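Uncharacterized protein (Exiguobacterium sibiricum, PDB 3B77) is of unknown function but carries a bacterial pleckstrin-homology domain, followed by a helical region that probably mediates oligomerisation. Local coordinates at residues Y64-Y68 / A69-I73. Sequence-based numbering, arbitrary orientation.
Sequences YRYPY and AHYPI
Y71 lays one face of its ring against the edge of Y66, CD1 of Y66 standing over the centre of the Y71 ring, in a T-shaped pair whose planes meet at 76° and whose centroids lie 5.0 Å apart. The pair illustrates how a tight turn can fold back on the strand that enters it: here the chain leaves strand 62-67 of the pleckstrin-homology domain, makes a type I turn at P67-H70, overlapped by an alpha-turn that Y71 N closes, and passes into strand 73-79, so that the loop links the two antiparallel sheets. P67 O is the main acceptor of the turn, taking H70 N at 3.1 Å from well above the carbonyl plane and Y71 N at 2.9 Å almost head-on. A chi1 of -60° sets CG of Y71 beside its own backbone N, opposite the carbonyl carbon, and turns the ring back over the strand, where CD2 rests 3.6 Å from CD of P67. Replacing Y71 by an alanine would take away the ring that covers the edge of Y66 and CD of P67, and is likely to leave a gap there. I94 of strand 87-94 also touches both tyrosines, and OH of Y66 is hydrogen-bonded to K97. The Y68 hydroxyl is bonded to T44 O and to the hydroxyl of Y187. Beyond the turn, the I73 side chain runs alongside that of Y68, its CD1 3.9 Å from CD1 of the Y68 ring.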
loop_
_atom_site.group_PDB
_atom_site.type_symbol
_atom_site.label_atom_id
_atom_site.label_comp_id
_atom_site.label_asym_id
_atom_site.label_seq_id
_atom_site.Cartn_x
_atom_site.Cartn_y
_atom_site.Cartn_z
ATOM N N TYR A 64 28.554 42.372 25.358
ATOM C CA TYR A 64 27.632 41.575 24.518
ATOM C C TYR A 64 27.597 42.134 23.108
ATOM O O TYR A 64 27.818 43.308 22.927
ATOM C CB TYR A 64 26.220 41.618 25.093
ATOM C CG TYR A 64 26.116 40.881 26.401
ATOM C CD1 TYR A 64 25.965 39.498 26.422
ATOM C CD2 TYR A 64 26.171 41.557 27.617
ATOM C CE1 TYR A 64 25.868 38.813 27.606
ATOM C CE2 TYR A 64 26.069 40.873 28.806
ATOM C CZ TYR A 64 25.920 39.491 28.792
ATOM O OH TYR A 64 25.811 38.761 29.952
ATOM N N ARG A 65 27.334 41.295 22.117
ATOM C CA ARG A 65 27.171 41.754 20.739
ATOM C C ARG A 65 26.094 40.927 20.042
ATOM O O ARG A 65 26.223 39.700 19.914
ATOM C CB ARG A 65 28.484 41.704 19.973
ATOM C CG ARG A 65 28.293 41.420 18.492
ATOM C CD ARG A 65 29.547 41.543 17.710
ATOM N NE ARG A 65 29.633 42.916 17.229
ATOM C CZ ARG A 65 29.349 43.319 15.991
ATOM N NH1 ARG A 65 28.999 42.467 15.053
ATOM N NH2 ARG A 65 29.453 44.590 15.679
ATOM N N TYR A 66 25.032 41.611 19.602
ATOM C CA TYR A 66 23.871 40.958 19.032
ATOM C C TYR A 66 23.684 41.487 17.628
ATOM O O TYR A 66 23.025 42.497 17.439
ATOM C CB TYR A 66 22.624 41.217 19.880
ATOM C CG TYR A 66 22.737 40.760 21.323
ATOM C CD1 TYR A 66 22.819 39.412 21.639
ATOM C CD2 TYR A 66 22.750 41.677 22.363
ATOM C CE1 TYR A 66 22.929 38.971 22.968
ATOM C CE2 TYR A 66 22.852 41.259 23.690
ATOM C CZ TYR A 66 22.944 39.896 23.996
ATOM O OH TYR A 66 23.048 39.462 25.319
ATOM N N PRO A 67 24.294 40.823 16.638
ATOM C CA PRO A 67 24.056 41.205 15.247
ATOM C C PRO A 67 22.596 40.990 14.903
ATOM O O PRO A 67 22.038 39.949 15.246
ATOM C CB PRO A 67 24.950 40.234 14.454
ATOM C CG PRO A 67 25.988 39.789 15.436
ATOM C CD PRO A 67 25.237 39.690 16.728
ATOM N N TYR A 68 21.981 41.973 14.266
ATOM C CA TYR A 68 20.539 41.914 13.986
ATOM C C TYR A 68 20.180 40.647 13.220
ATOM O O TYR A 68 19.139 40.010 13.511
ATOM C CB TYR A 68 20.077 43.148 13.186
ATOM C CG TYR A 68 20.464 44.464 13.828
ATOM C CD1 TYR A 68 20.200 44.708 15.175
ATOM C CD2 TYR A 68 21.081 45.454 13.092
ATOM C CE1 TYR A 68 20.558 45.919 15.770
ATOM C CE2 TYR A 68 21.426 46.652 13.659
ATOM C CZ TYR A 68 21.174 46.893 14.999
ATOM O OH TYR A 68 21.552 48.095 15.558
ATOM N N ALA A 69 21.062 40.299 12.265
ATOM C CA ALA A 69 20.912 39.107 11.405
ATOM C C ALA A 69 20.712 37.810 12.166
ATOM O O ALA A 69 20.056 36.938 11.663
ATOM C CB ALA A 69 22.091 38.971 10.458
ATOM N N HIS A 70 21.283 37.675 13.352
ATOM C CA HIS A 70 21.143 36.459 14.153
ATOM C C HIS A 70 20.279 36.672 15.378
ATOM O O HIS A 70 19.877 35.704 16.022
ATOM C CB HIS A 70 22.518 35.950 14.599
ATOM C CG HIS A 70 23.457 35.721 13.461
ATOM N ND1 HIS A 70 23.180 34.834 12.439
ATOM C CD2 HIS A 70 24.653 36.284 13.161
ATOM C CE1 HIS A 70 24.163 34.865 11.554
ATOM N NE2 HIS A 70 25.069 35.736 11.965
ATOM N N TYR A 71 20.033 37.933 15.739
ATOM C CA TYR A 71 19.193 38.262 16.893
ATOM C C TYR A 71 18.147 39.270 16.458
ATOM O O TYR A 71 18.398 40.461 16.453
ATOM C CB TYR A 71 20.035 38.833 18.025
ATOM C CG TYR A 71 21.088 37.899 18.520
ATOM C CD1 TYR A 71 20.795 36.958 19.471
ATOM C CD2 TYR A 71 22.363 37.951 18.031
ATOM C CE1 TYR A 71 21.739 36.090 19.925
ATOM C CE2 TYR A 71 23.320 37.090 18.474
ATOM C CZ TYR A 71 23.003 36.150 19.415
ATOM O OH TYR A 71 23.964 35.256 19.879
ATOM N N PRO A 72 16.975 38.793 16.060
ATOM C CA PRO A 72 15.884 39.694 15.676
ATOM C C PRO A 72 15.283 40.584 16.778
ATOM O O PRO A 72 15.158 40.170 17.949
ATOM C CB PRO A 72 14.807 38.733 15.167
ATOM C CG PRO A 72 15.537 37.453 14.879
ATOM C CD PRO A 72 16.596 37.383 15.892
ATOM N N ILE A 73 14.885 41.784 16.352
ATOM C CA ILE A 73 14.254 42.784 17.212
ATOM C C ILE A 73 12.767 42.605 17.150
ATOM O O ILE A 73 12.217 42.419 16.074
ATOM C CB ILE A 73 14.647 44.227 16.795
ATOM C CG1 ILE A 73 16.163 44.407 16.977
ATOM C CG2 ILE A 73 13.906 45.248 17.606
ATOM C CD1 ILE A 73 16.681 45.694 16.502
#